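PDB 7LUU: subclass B3 metallo-beta-lactamase from Sphingobium indicum, which probably hydrolyses the beta-lactam ring of antibiotics at a two-zinc active site in which a glutamate serves as a metal ligand. Local coordinates for residues Gly66-Val71 with Ala79-Gly84; Gly86-Asp91 with Phe117-Glu122; Gly139-Ala144 with Val173-Val178; Ile192-Thr197 with Met205-Asn210. All blocks are in the same frame, centred on the assembly; numbering follows the deposited sequence.

Contact 1: Gly66-Val71 with Ala79-Gly84; sequences GNSYLV and ALIDTG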
loop_
_atom_site.group_PDB
_atom_site.type_symbol
_atom_site.label_atom_id
_atom_site.label_comp_id
_atom_site.label_asym_id
_atom_site.label_seq_id
_atom_site.Cartn_x
_atom_site.Cartn_y
_atom_site.Cartn_z
ATOM N N GLY A 66 13.459 -13.410 -6.919
ATOM C CA GLY A 66 14.414 -13.305 -5.812
ATOM C C GLY A 66 13.774 -13.682 -4.513
ATOM O O GLY A 66 12.988 -14.614 -4.424
ATOM N N ASN A 67 14.033 -12.810 -3.540
ATOM C CA ASN A 67 13.610 -12.897 -2.165
ATOM C C ASN A 67 12.219 -12.334 -1.917
ATOM O O ASN A 67 11.816 -12.232 -0.765
ATOM C CB ASN A 67 14.644 -12.160 -1.279
ATOM C CG ASN A 67 14.715 -10.569 -1.486
ATOM O OD1 ASN A 67 14.144 -9.948 -2.390
ATOM N ND2 ASN A 67 15.536 -9.945 -0.630
ATOM N N SER A 68 11.489 -11.964 -2.969
ATOM C CA SER A 68 10.292 -11.153 -2.802
ATOM C C SER A 68 9.100 -11.953 -3.284
ATOM O O SER A 68 9.157 -12.588 -4.359
ATOM C CB SER A 68 10.456 -9.844 -3.664
ATOM O OG SER A 68 11.514 -9.050 -3.049
ATOM N N TYR A 69 8.020 -11.864 -2.523
ATOM C CA TYR A 69 6.840 -12.698 -2.731
ATOM C C TYR A 69 5.548 -11.903 -2.629
ATOM O O TYR A 69 5.484 -10.840 -2.032
ATOM C CB TYR A 69 6.753 -13.810 -1.661
ATOM C CG TYR A 69 7.983 -14.656 -1.565
ATOM C CD1 TYR A 69 9.122 -14.207 -0.887
ATOM C CD2 TYR A 69 8.014 -15.911 -2.153
ATOM C CE1 TYR A 69 10.292 -15.033 -0.777
ATOM C CE2 TYR A 69 9.168 -16.729 -2.040
ATOM C CZ TYR A 69 10.282 -16.288 -1.350
ATOM O OH TYR A 69 11.434 -17.098 -1.263
ATOM N N LEU A 70 4.487 -12.509 -3.137
ATOM C CA LEU A 70 3.123 -12.015 -2.911
ATOM C C LEU A 70 2.369 -12.957 -1.994
ATOM O O LEU A 70 2.346 -14.183 -2.217
ATOM C CB LEU A 70 2.353 -11.926 -4.227
ATOM C CG LEU A 70 2.929 -10.765 -5.064
ATOM C CD1 LEU A 70 2.309 -10.703 -6.461
ATOM C CD2 LEU A 70 2.898 -9.362 -4.356
ATOM N N VAL A 71 1.729 -12.386 -0.978
ATOM C CA VAL A 71 0.954 -13.200 -0.014
ATOM C C VAL A 71 -0.443 -12.622 0.203
ATOM O O VAL A 71 -1.140 -12.966 1.158
ATOM C CB VAL A 71 1.671 -13.344 1.338
ATOM C CG1 VAL A 71 2.924 -14.224 1.154
ATOM C CG2 VAL A 71 2.015 -11.963 1.969
ATOM N N ALA A 79 2.783 -7.750 0.019
ATOM C CA ALA A 79 4.093 -8.309 -0.369
ATOM C C ALA A 79 4.851 -8.803 0.852
ATOM O O ALA A 79 4.589 -8.371 1.973
ATOM C CB ALA A 79 4.963 -7.264 -1.081
ATOM N N LEU A 80 5.796 -9.722 0.632
ATOM C CA LEU A 80 6.647 -10.287 1.697
ATOM C C LEU A 80 8.063 -10.299 1.139
ATOM O O LEU A 80 8.284 -10.778 0.022
ATOM C CB LEU A 80 6.204 -11.716 2.087
ATOM C CG LEU A 80 7.156 -12.312 3.095
ATOM C CD1 LEU A 80 6.783 -11.714 4.496
ATOM C CD2 LEU A 80 6.880 -13.829 3.062
ATOM N N ILE A 81 8.991 -9.678 1.860
ATOM C CA ILE A 81 10.404 -9.638 1.449
ATOM C C ILE A 81 11.215 -10.398 2.471
ATOM O O ILE A 81 11.170 -10.070 3.666
ATOM C CB ILE A 81 10.929 -8.186 1.355
ATOM C CG1 ILE A 81 10.021 -7.367 0.428
ATOM C CG2 ILE A 81 12.443 -8.155 0.906
ATOM C CD1 ILE A 81 10.336 -5.876 0.534
ATOM N N ASP A 82 11.979 -11.383 2.014
ATOM C CA ASP A 82 12.914 -12.103 2.870
ATOM C C ASP A 82 14.282 -11.429 2.766
ATOM O O ASP A 82 15.002 -11.608 1.782
ATOM C CB ASP A 82 12.952 -13.575 2.478
ATOM C CG ASP A 82 14.007 -14.344 3.234
ATOM O OD1 ASP A 82 14.580 -13.745 4.169
ATOM O OD2 ASP A 82 14.306 -15.516 2.794
ATOM N N THR A 83 14.694 -10.707 3.823
ATOM C CA THR A 83 15.873 -9.853 3.707
ATOM C C THR A 83 17.171 -10.564 4.083
ATOM O O THR A 83 18.244 -9.993 3.894
ATOM C CB THR A 83 15.744 -8.638 4.618
ATOM O OG1 THR A 83 15.903 -9.112 5.974
ATOM C CG2 THR A 83 14.315 -7.978 4.517
ATOM N N GLY A 84 17.081 -11.757 4.632
ATOM C CA GLY A 84 18.225 -12.459 5.181
ATOM C C GLY A 84 18.437 -12.197 6.657
ATOM O O GLY A 84 19.169 -12.955 7.311
HETATM O O HOH W 1 13.633 -16.293 0.132
#
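The ring of Y69 turns an edge to strand 79-82: the carbonyl oxygen of L80 lies in the ring plane, 3.6 Å from Y69 CD1. Also in that plane, a water sits 2.7 Å from Y69 OH and donates to D82 OD2 at 2.9 Å. F110 packs edge-to-face with the same ring. Y69 CG stands beside its own backbone N (chi1 -55°), which sends the ring back along the strand toward D82. The flat amide of N67 comes within 3.9 Å of I81 CG2 through ND2; its bond to D82 O is weak and, with two conformers deposited, doubtful.

The two strands form an antiparallel hairpin. Y69 and L80 are a hydrogen-bonded pair, with Y69 N to L80 O at 2.8 Å and L80 N to Y69 O at 2.9 Å, while D82 N meets N67 O almost straight (177°). V71 CG2 packs on L80 CB at 4.2 Å. S68 and I81 share the other face, where S68 OG is bonded to W209 NE1 of the second sheet. D82 OD1 accepts from G84 N, from above the carboxylate plane, in an Asx turn, while OD2 is linked through the water to the tyrosine, so the carboxylate serves both.

Contact 2: Gly86-Asp91 with Phe117-Glu122; sequences GLVLID and FILSTE. With ZN (zinc ion), chain B.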
loop_
_atom_site.group_PDB
_atom_site.type_symbol
_atom_site.label_atom_id
_atom_site.label_comp_id
_atom_site.label_asym_id
_atom_site.label_seq_id
_atom_site.Cartn_x
_atom_site.Cartn_y
_atom_site.Cartn_z
ATOM N N GLY A 86 15.441 -11.205 8.616
ATOM C CA GLY A 86 14.063 -10.970 8.981
ATOM C C GLY A 86 13.232 -10.694 7.749
ATOM O O GLY A 86 13.748 -10.481 6.647
ATOM N N LEU A 87 11.933 -10.666 7.973
ATOM C CA LEU A 87 10.974 -10.527 6.870
ATOM C C LEU A 87 10.330 -9.158 6.957
ATOM O O LEU A 87 10.166 -8.588 8.049
ATOM C CB LEU A 87 9.893 -11.621 6.914
ATOM C CG LEU A 87 10.479 -13.056 7.052
ATOM C CD1 LEU A 87 9.337 -14.012 7.270
ATOM C CD2 LEU A 87 11.233 -13.476 5.780
ATOM N N VAL A 88 9.908 -8.657 5.801
ATOM C CA VAL A 88 9.155 -7.389 5.747
ATOM C C VAL A 88 7.850 -7.640 4.997
ATOM O O VAL A 88 7.870 -8.194 3.888
ATOM C CB VAL A 88 9.968 -6.323 4.971
ATOM C CG1 VAL A 88 9.183 -5.080 4.853
ATOM C CG2 VAL A 88 11.278 -6.009 5.710
ATOM N N LEU A 89 6.730 -7.216 5.564
ATOM C CA LEU A 89 5.439 -7.240 4.856
ATOM C C LEU A 89 5.135 -5.846 4.362
ATOM O O LEU A 89 5.503 -4.880 5.029
ATOM C CB LEU A 89 4.389 -7.656 5.887
ATOM C CG LEU A 89 3.230 -8.564 5.638
ATOM C CD1 LEU A 89 3.466 -9.839 4.849
ATOM C CD2 LEU A 89 2.759 -8.979 7.052
ATOM N N ILE A 90 4.388 -5.743 3.260
ATOM C CA ILE A 90 3.862 -4.495 2.747
ATOM C C ILE A 90 2.353 -4.626 2.703
ATOM O O ILE A 90 1.810 -5.481 1.969
ATOM C CB ILE A 90 4.417 -4.158 1.350
ATOM C CG1 ILE A 90 5.946 -4.170 1.486
ATOM C CG2 ILE A 90 3.872 -2.735 1.000
ATOM C CD1 ILE A 90 6.673 -3.589 0.174
ATOM N N ASP A 91 1.697 -3.763 3.494
ATOM C CA ASP A 91 0.242 -3.660 3.704
ATOM C C ASP A 91 -0.341 -4.881 4.415
ATOM O O ASP A 91 0.354 -5.872 4.738
ATOM C CB ASP A 91 -0.478 -3.348 2.370
ATOM C CG ASP A 91 -0.391 -1.855 2.023
ATOM O OD1 ASP A 91 -0.089 -1.024 2.917
ATOM O OD2 ASP A 91 -0.635 -1.511 0.880
ATOM N N PHE A 117 9.154 -5.786 10.111
ATOM C CA PHE A 117 8.544 -4.507 9.725
ATOM C C PHE A 117 7.328 -4.785 8.862
ATOM O O PHE A 117 7.338 -5.712 8.046
ATOM C CB PHE A 117 9.498 -3.608 8.913
ATOM C CG PHE A 117 10.676 -3.130 9.706
ATOM C CD1 PHE A 117 10.522 -2.106 10.634
ATOM C CD2 PHE A 117 11.905 -3.703 9.520
ATOM C CE1 PHE A 117 11.607 -1.687 11.389
ATOM C CE2 PHE A 117 13.001 -3.304 10.273
ATOM C CZ PHE A 117 12.840 -2.266 11.214
ATOM N N ILE A 118 6.308 -3.927 8.991
ATOM C CA ILE A 118 5.158 -3.927 8.101
ATOM C C ILE A 118 5.105 -2.519 7.514
ATOM O O ILE A 118 4.941 -1.526 8.257
ATOM C CB ILE A 118 3.855 -4.278 8.856
ATOM C CG1 ILE A 118 3.920 -5.697 9.477
ATOM C CG2 ILE A 118 2.632 -4.176 7.885
ATOM C CD1 ILE A 118 2.873 -5.815 10.652
ATOM N N LEU A 119 5.289 -2.412 6.189
ATOM C CA LEU A 119 5.246 -1.093 5.525
ATOM C C LEU A 119 3.794 -0.772 5.128
ATOM O O LEU A 119 3.053 -1.652 4.734
ATOM C CB LEU A 119 6.152 -1.092 4.267
ATOM C CG LEU A 119 7.532 -1.743 4.516
ATOM C CD1 LEU A 119 8.325 -1.530 3.205
ATOM C CD2 LEU A 119 8.315 -1.196 5.691
ATOM N N SER A 120 3.378 0.489 5.239
ATOM C CA SER A 120 1.984 0.875 4.959
ATOM C C SER A 120 1.920 1.881 3.804
ATOM O O SER A 120 2.529 2.951 3.901
ATOM C CB SER A 120 1.350 1.470 6.225
ATOM O OG SER A 120 0.063 2.026 5.955
ATOM N N THR A 121 1.149 1.550 2.734
ATOM C CA THR A 121 1.017 2.505 1.642
ATOM C C THR A 121 0.030 3.618 1.956
ATOM O O THR A 121 0.116 4.707 1.345
ATOM C CB THR A 121 0.574 1.820 0.323
ATOM O OG1 THR A 121 -0.684 1.127 0.467
ATOM C CG2 THR A 121 1.688 0.839 -0.203
ATOM N N GLU A 122 -0.987 3.331 2.781
ATOM C CA GLU A 122 -2.037 4.326 3.073
ATOM C C GLU A 122 -2.901 3.912 4.254
ATOM O O GLU A 122 -3.132 2.700 4.488
ATOM C CB GLU A 122 -2.953 4.565 1.860
ATOM C CG GLU A 122 -3.723 3.250 1.419
ATOM C CD GLU A 122 -4.812 3.549 0.402
ATOM O OE1 GLU A 122 -4.501 3.447 -0.827
ATOM O OE2 GLU A 122 -5.953 3.821 0.793
HETATM ZN ZN ZN B . -7.642 4.261 0.015
HETATM O O HOH W 2 -1.556 0.385 4.766
HETATM O O HOH W 3 -8.467 2.531 -0.240
#
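At the C-terminal ends of the parallel strands of a beta-alpha-beta unit (strand 87-90, helix 98-107, strand 115-119), where the second strand runs on toward the zinc site, the D91 carboxylate grips T121 by two bonds. T121 N points at D91 OD1 from 2.9 Å on the syn side, about 20° out of the carboxylate plane and nearly straight (171°). T121 OG1 donates to the syn lone pair of D91 OD2 at 2.7 Å, because OG1 lies between the backbone N and the carbonyl carbon (chi1 58°). A water donates to D91 OD1 and to E122 O and accepts from S120 OG, so the carboxylate also steadies the chain on both sides of T121.

T121 immediately precedes the metal-binding run E122-x-H124-x-D126-H127, the counterpart of the HxHxDH motif of this superfamily with glutamate in the first place. E122 extends beyond CG and binds zinc through OE2 at 1.9 Å. OE1 remains 3.4 Å from the metal, which makes the carboxylate a one-oxygen ligand; H124, H200 and a water at 1.9 Å are the other three.

Behind this site the strands are joined by L89 N to F117 O, L119 N to L89 O and D91 N to L119 O. L119 wedges against V88 and I90, its CG 3.7 Å from V88 CG1 and its CD1 3.9 Å from I90 CG1, on the face that W207 also touches. On the reverse, L89 CB meets I118 CG1 at 4.1 Å, and L134 of helix 131-138 touches both side chains.

Contact 3: Gly139-Ala144 with Val173-Val178; sequences GATVVA and VSRLRV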
loop_
_atom_site.group_PDB
_atom_site.type_symbol
_atom_site.label_atom_id
_atom_site.label_comp_id
_atom_site.label_asym_id
_atom_site.label_seq_id
_atom_site.Cartn_x
_atom_site.Cartn_y
_atom_site.Cartn_z
ATOM N N GLY A 139 5.109 -9.023 16.296
ATOM C CA GLY A 139 5.993 -8.107 16.978
ATOM C C GLY A 139 6.627 -7.086 16.064
ATOM O O GLY A 139 7.444 -6.274 16.535
ATOM N N ALA A 140 6.192 -7.040 14.813
ATOM C CA ALA A 140 6.759 -6.119 13.846
ATOM C C ALA A 140 6.477 -4.652 14.215
ATOM O O ALA A 140 5.433 -4.316 14.771
ATOM C CB ALA A 140 6.207 -6.408 12.421
ATOM N N THR A 141 7.357 -3.772 13.714
ATOM C CA THR A 141 7.179 -2.338 13.737
ATOM C C THR A 141 6.512 -1.913 12.441
ATOM O O THR A 141 6.913 -2.380 11.381
ATOM C CB THR A 141 8.541 -1.645 13.865
ATOM O OG1 THR A 141 8.976 -1.876 15.220
ATOM C CG2 THR A 141 8.389 -0.090 13.696
ATOM N N VAL A 142 5.507 -1.017 12.541
ATOM C CA VAL A 142 4.787 -0.545 11.362
ATOM C C VAL A 142 5.462 0.703 10.865
ATOM O O VAL A 142 5.769 1.607 11.663
ATOM C CB VAL A 142 3.309 -0.274 11.718
ATOM C CG1 VAL A 142 2.552 0.205 10.440
ATOM C CG2 VAL A 142 2.711 -1.549 12.215
ATOM N N VAL A 143 5.631 0.798 9.552
ATOM C CA VAL A 143 6.438 1.873 8.965
ATOM C C VAL A 143 5.577 2.637 7.991
ATOM O O VAL A 143 4.915 2.025 7.152
ATOM C CB VAL A 143 7.645 1.287 8.219
ATOM C CG1 VAL A 143 8.490 2.445 7.699
ATOM C CG2 VAL A 143 8.490 0.346 9.114
ATOM N N ALA A 144 5.572 3.983 8.101
ATOM C CA ALA A 144 4.685 4.788 7.249
ATOM C C ALA A 144 5.277 6.184 7.070
ATOM O O ALA A 144 6.260 6.551 7.709
ATOM C CB ALA A 144 3.279 4.921 7.843
ATOM N N VAL A 173 -3.123 1.553 15.094
ATOM C CA VAL A 173 -1.767 1.052 15.248
ATOM C C VAL A 173 -1.023 1.990 16.174
ATOM O O VAL A 173 -1.058 3.204 15.979
ATOM C CB VAL A 173 -1.043 1.044 13.875
ATOM C CG1 VAL A 173 0.462 0.591 13.984
ATOM C CG2 VAL A 173 -1.756 0.203 12.888
ATOM N N SER A 174 -0.206 1.432 17.041
ATOM C CA SER A 174 0.553 2.295 17.927
ATOM C C SER A 174 2.050 2.211 17.698
ATOM O O SER A 174 2.747 3.191 17.958
ATOM C CB SER A 174 0.232 1.960 19.400
ATOM O OG SER A 174 0.194 0.551 19.600
ATOM N N ARG A 175 2.564 1.085 17.187
ATOM C CA ARG A 175 4.014 0.819 17.184
ATOM C C ARG A 175 4.509 1.237 15.805
ATOM O O ARG A 175 4.518 0.401 14.883
ATOM C CB ARG A 175 4.327 -0.665 17.422
ATOM C CG ARG A 175 5.845 -1.037 17.482
ATOM C CD ARG A 175 6.079 -2.549 17.486
ATOM N NE ARG A 175 5.444 -3.235 18.617
ATOM C CZ ARG A 175 4.658 -4.317 18.523
ATOM N NH1 ARG A 175 4.407 -4.906 17.343
ATOM N NH2 ARG A 175 4.147 -4.846 19.664
ATOM N N LEU A 176 4.974 2.509 15.684
ATOM C CA LEU A 176 5.089 3.195 14.381
ATOM C C LEU A 176 6.441 3.856 14.207
ATOM O O LEU A 176 6.947 4.535 15.121
ATOM C CB LEU A 176 4.070 4.302 14.221
ATOM C CG LEU A 176 2.690 3.757 13.859
ATOM C CD1 LEU A 176 1.626 4.691 14.308
ATOM C CD2 LEU A 176 2.582 3.594 12.384
ATOM N N ARG A 177 7.012 3.692 13.027
ATOM C CA ARG A 177 8.245 4.324 12.630
ATOM C C ARG A 177 7.901 5.161 11.426
ATOM O O ARG A 177 7.293 4.640 10.490
ATOM C CB ARG A 177 9.290 3.288 12.215
ATOM C CG ARG A 177 10.542 3.909 11.575
ATOM C CD ARG A 177 11.567 2.789 11.413
ATOM N NE ARG A 177 12.732 3.189 10.658
ATOM C CZ ARG A 177 13.889 2.525 10.713
ATOM N NH1 ARG A 177 14.937 2.928 10.002
ATOM N NH2 ARG A 177 13.992 1.458 11.504
ATOM N N VAL A 178 8.251 6.446 11.456
ATOM C CA VAL A 178 7.980 7.334 10.318
ATOM C C VAL A 178 9.202 7.379 9.403
ATOM O O VAL A 178 10.331 7.607 9.868
ATOM C CB VAL A 178 7.639 8.741 10.807
ATOM C CG1 VAL A 178 7.592 9.752 9.673
ATOM C CG2 VAL A 178 6.306 8.699 11.527
#
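Backbone bonds join V142 and A144 to R175 and R177 in a parallel ladder: V142 N to R175 O, R177 N to V142 O (2.8 Å) and A144 N to R177 O. With helix 146-154 lying between them in the chain, the strands make a beta-alpha-beta unit, and 176-178 is the outermost strand of its sheet.

Apolar contacts centre on V142. The side chains of V142 and V173 meet tip to tip (CG2 to CG1, 3.6 Å), whereas those of V142 and L176 lie side by side (CG1 to CD2, 3.9 Å). Helix 131-138 covers the valine pair through I131. On the other face T141 CG2 rests on R177 CB at 3.8 Å, the two side chains crossing at about a right angle.

One side-chain hydrogen bond spans the contact. R175 passes T141 OG1 with its CD and bends at chi3 (-59°), bringing NH1 to 2.8 Å from A140 O. The oxygen lies in the guanidinium plane, but the nitrogen sits above the carbonyl plane of A140. NH1 also bonds A135 O. R175, just ahead of the edge strand, thus ties it to the last turn of helix 131-138 and to the loop after it, where its charge probably suits the helix dipole.

Contact 4: Ile192-Thr197 with Met205-Asn210; sequences ITAHAT and MTWSWN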
loop_
_atom_site.group_PDB
_atom_site.type_symbol
_atom_site.label_atom_id
_atom_site.label_comp_id
_atom_site.label_asym_id
_atom_site.label_seq_id
_atom_site.Cartn_x
_atom_site.Cartn_y
_atom_site.Cartn_z
ATOM N N ILE A 192 15.292 -0.730 1.269
ATOM C CA ILE A 192 13.963 -0.354 0.782
ATOM C C ILE A 192 13.822 1.165 0.861
ATOM O O ILE A 192 13.928 1.743 1.947
ATOM C CB ILE A 192 12.884 -1.040 1.630
ATOM C CG1 ILE A 192 13.113 -2.588 1.552
ATOM C CG2 ILE A 192 11.496 -0.679 1.093
ATOM C CD1 ILE A 192 12.403 -3.344 2.725
ATOM N N THR A 193 13.475 1.809 -0.238
ATOM C CA THR A 193 13.355 3.262 -0.207
ATOM C C THR A 193 11.894 3.674 -0.118
ATOM O O THR A 193 11.043 3.126 -0.819
ATOM C CB THR A 193 14.000 3.918 -1.429
ATOM O OG1 THR A 193 15.400 3.571 -1.464
ATOM C CG2 THR A 193 13.850 5.432 -1.366
ATOM N N ALA A 194 11.603 4.653 0.756
ATOM C CA ALA A 194 10.243 5.228 0.879
ATOM C C ALA A 194 10.104 6.397 -0.100
ATOM O O ALA A 194 11.006 7.252 -0.187
ATOM C CB ALA A 194 10.048 5.732 2.332
ATOM N N HIS A 195 8.984 6.455 -0.832
ATOM C CA HIS A 195 8.709 7.585 -1.730
ATOM C C HIS A 195 7.342 8.139 -1.404
ATOM O O HIS A 195 6.347 7.438 -1.557
ATOM C CB HIS A 195 8.741 7.185 -3.205
ATOM C CG HIS A 195 9.963 6.442 -3.586
ATOM N ND1 HIS A 195 11.128 7.055 -4.013
ATOM C CD2 HIS A 195 10.213 5.109 -3.570
ATOM C CE1 HIS A 195 12.030 6.125 -4.293
ATOM N NE2 HIS A 195 11.512 4.934 -4.030
ATOM N N ALA A 196 7.279 9.397 -1.012
ATOM C CA ALA A 196 5.950 9.996 -0.817
ATOM C C ALA A 196 5.220 10.040 -2.143
ATOM O O ALA A 196 5.730 10.637 -3.116
ATOM C CB ALA A 196 6.084 11.417 -0.265
ATOM N N THR A 197 3.979 9.485 -2.199
ATOM C CA THR A 197 3.223 9.528 -3.469
ATOM C C THR A 197 1.796 9.957 -3.129
ATOM O O THR A 197 0.856 9.166 -3.175
ATOM C CB THR A 197 3.256 8.193 -4.232
ATOM O OG1 THR A 197 2.963 7.108 -3.324
ATOM C CG2 THR A 197 4.647 7.993 -4.845
ATOM N N MET A 205 2.118 6.363 0.295
ATOM C CA MET A 205 3.568 6.158 0.179
ATOM C C MET A 205 3.829 4.898 -0.628
ATOM O O MET A 205 3.143 3.887 -0.456
ATOM C CB MET A 205 4.221 6.052 1.575
ATOM C CG MET A 205 5.793 5.855 1.490
ATOM S SD MET A 205 6.545 6.491 3.040
ATOM C CE MET A 205 6.926 8.168 2.486
ATOM N N THR A 206 4.849 4.965 -1.485
ATOM C CA THR A 206 5.283 3.895 -2.377
ATOM C C THR A 206 6.652 3.418 -1.911
ATOM O O THR A 206 7.440 4.185 -1.375
ATOM C CB THR A 206 5.325 4.467 -3.806
ATOM O OG1 THR A 206 3.991 4.702 -4.234
ATOM C CG2 THR A 206 6.079 3.542 -4.829
ATOM N N TRP A 207 6.918 2.124 -2.079
ATOM C CA TRP A 207 8.140 1.497 -1.601
ATOM C C TRP A 207 8.888 0.878 -2.759
ATOM O O TRP A 207 8.276 0.161 -3.549
ATOM C CB TRP A 207 7.737 0.390 -0.576
ATOM C CG TRP A 207 6.779 0.909 0.482
ATOM C CD1 TRP A 207 5.377 0.863 0.454
ATOM C CD2 TRP A 207 7.133 1.683 1.626
ATOM N NE1 TRP A 207 4.875 1.504 1.590
ATOM C CE2 TRP A 207 5.924 2.038 2.299
ATOM C CE3 TRP A 207 8.381 2.109 2.161
ATOM C CZ2 TRP A 207 5.926 2.761 3.497
ATOM C CZ3 TRP A 207 8.376 2.798 3.335
ATOM C CH2 TRP A 207 7.143 3.145 3.994
ATOM N N SER A 208 10.232 1.018 -2.779
ATOM C CA SER A 208 10.995 0.379 -3.833
ATOM C C SER A 208 12.212 -0.338 -3.270
ATOM O O SER A 208 12.807 0.071 -2.260
ATOM C CB SER A 208 11.446 1.421 -4.900
ATOM O OG SER A 208 12.379 2.354 -4.297
ATOM N N TRP A 209 12.604 -1.407 -3.967
ATOM C CA TRP A 209 13.784 -2.116 -3.544
ATOM C C TRP A 209 14.231 -3.041 -4.664
ATOM O O TRP A 209 13.472 -3.357 -5.577
ATOM C CB TRP A 209 13.463 -2.930 -2.261
ATOM C CG TRP A 209 12.536 -4.135 -2.512
ATOM C CD1 TRP A 209 12.872 -5.460 -2.701
ATOM C CD2 TRP A 209 11.093 -4.071 -2.614
ATOM N NE1 TRP A 209 11.726 -6.228 -2.889
ATOM C CE2 TRP A 209 10.626 -5.410 -2.801
ATOM C CE3 TRP A 209 10.179 -3.041 -2.495
ATOM C CZ2 TRP A 209 9.261 -5.725 -2.979
ATOM C CZ3 TRP A 209 8.762 -3.356 -2.641
ATOM C CH2 TRP A 209 8.354 -4.700 -2.888
ATOM N N ASN A 210 15.475 -3.518 -4.558
ATOM C CA ASN A 210 16.030 -4.510 -5.492
ATOM C C ASN A 210 15.836 -5.929 -4.960
ATOM O O ASN A 210 16.016 -6.189 -3.760
ATOM C CB ASN A 210 17.526 -4.261 -5.669
ATOM C CG ASN A 210 17.846 -3.264 -6.779
ATOM O OD1 ASN A 210 16.943 -2.801 -7.485
ATOM N ND2 ASN A 210 19.150 -2.943 -6.953
#
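Two side-chain hydrogen bonds span the face bearing H195, T206 and S208. H195 NE2 and S208 OG are 2.7 Å apart and nearly in line (165°), with the oxygen in the imidazole plane; S208 OG, held between its backbone N and carbonyl carbon (chi1 66°), is turned across to the ring. T197 OG1 and T206 OG1 lie 2.8 Å apart, their side chains crossing at about a right angle, and each hydroxyl has a further partner in S224.

The backbones alternate between hydrogen-bonded pairs, T193 with S208 and H195 with T206, and non-hydrogen-bonded ones. The shortest of these bonds is T193 N to S208 O, 2.7 Å. This antiparallel hairpin belongs to the second sheet of the fold.

Packing occupies the reverse face. A194 CB meets W207 CZ3 at 3.5 Å and M205 SD at 3.7 Å, while M205 CG lies 3.7 Å above one face of the W207 ring, offset toward its rim. I192 CG1 runs alongside W209 CB at 3.8 Å. The hairpin is therefore two-sided: hydroxyls and imidazole are paired by hydrogen bonds on one face, where H195 and T197 touch helix 242-257, and the sulfur and indoles face the first sheet.

From the N terminus, contact 1 closes a hairpin loop, with seven residues between its segments. Contact 2 then closes a crossover through helix 98-107, contact 3 another through helix 146-154, and contact 4 a hairpin whose loop carries H200. All four follow in series; none nests or crosses. Contacts 1 to 3 build successive parts of one sheet, joined by bonds such as I81 N to V88 O and I118 O to V143 N. Contact 4 lies in the second sheet of the alpha-beta/beta-alpha sandwich and packs W207 and W209 against the first. T121 O to M205 N links contacts 2 and 4 near the zincs, of whose ligands H124, D126 and H127 lie between contacts 2 and 3.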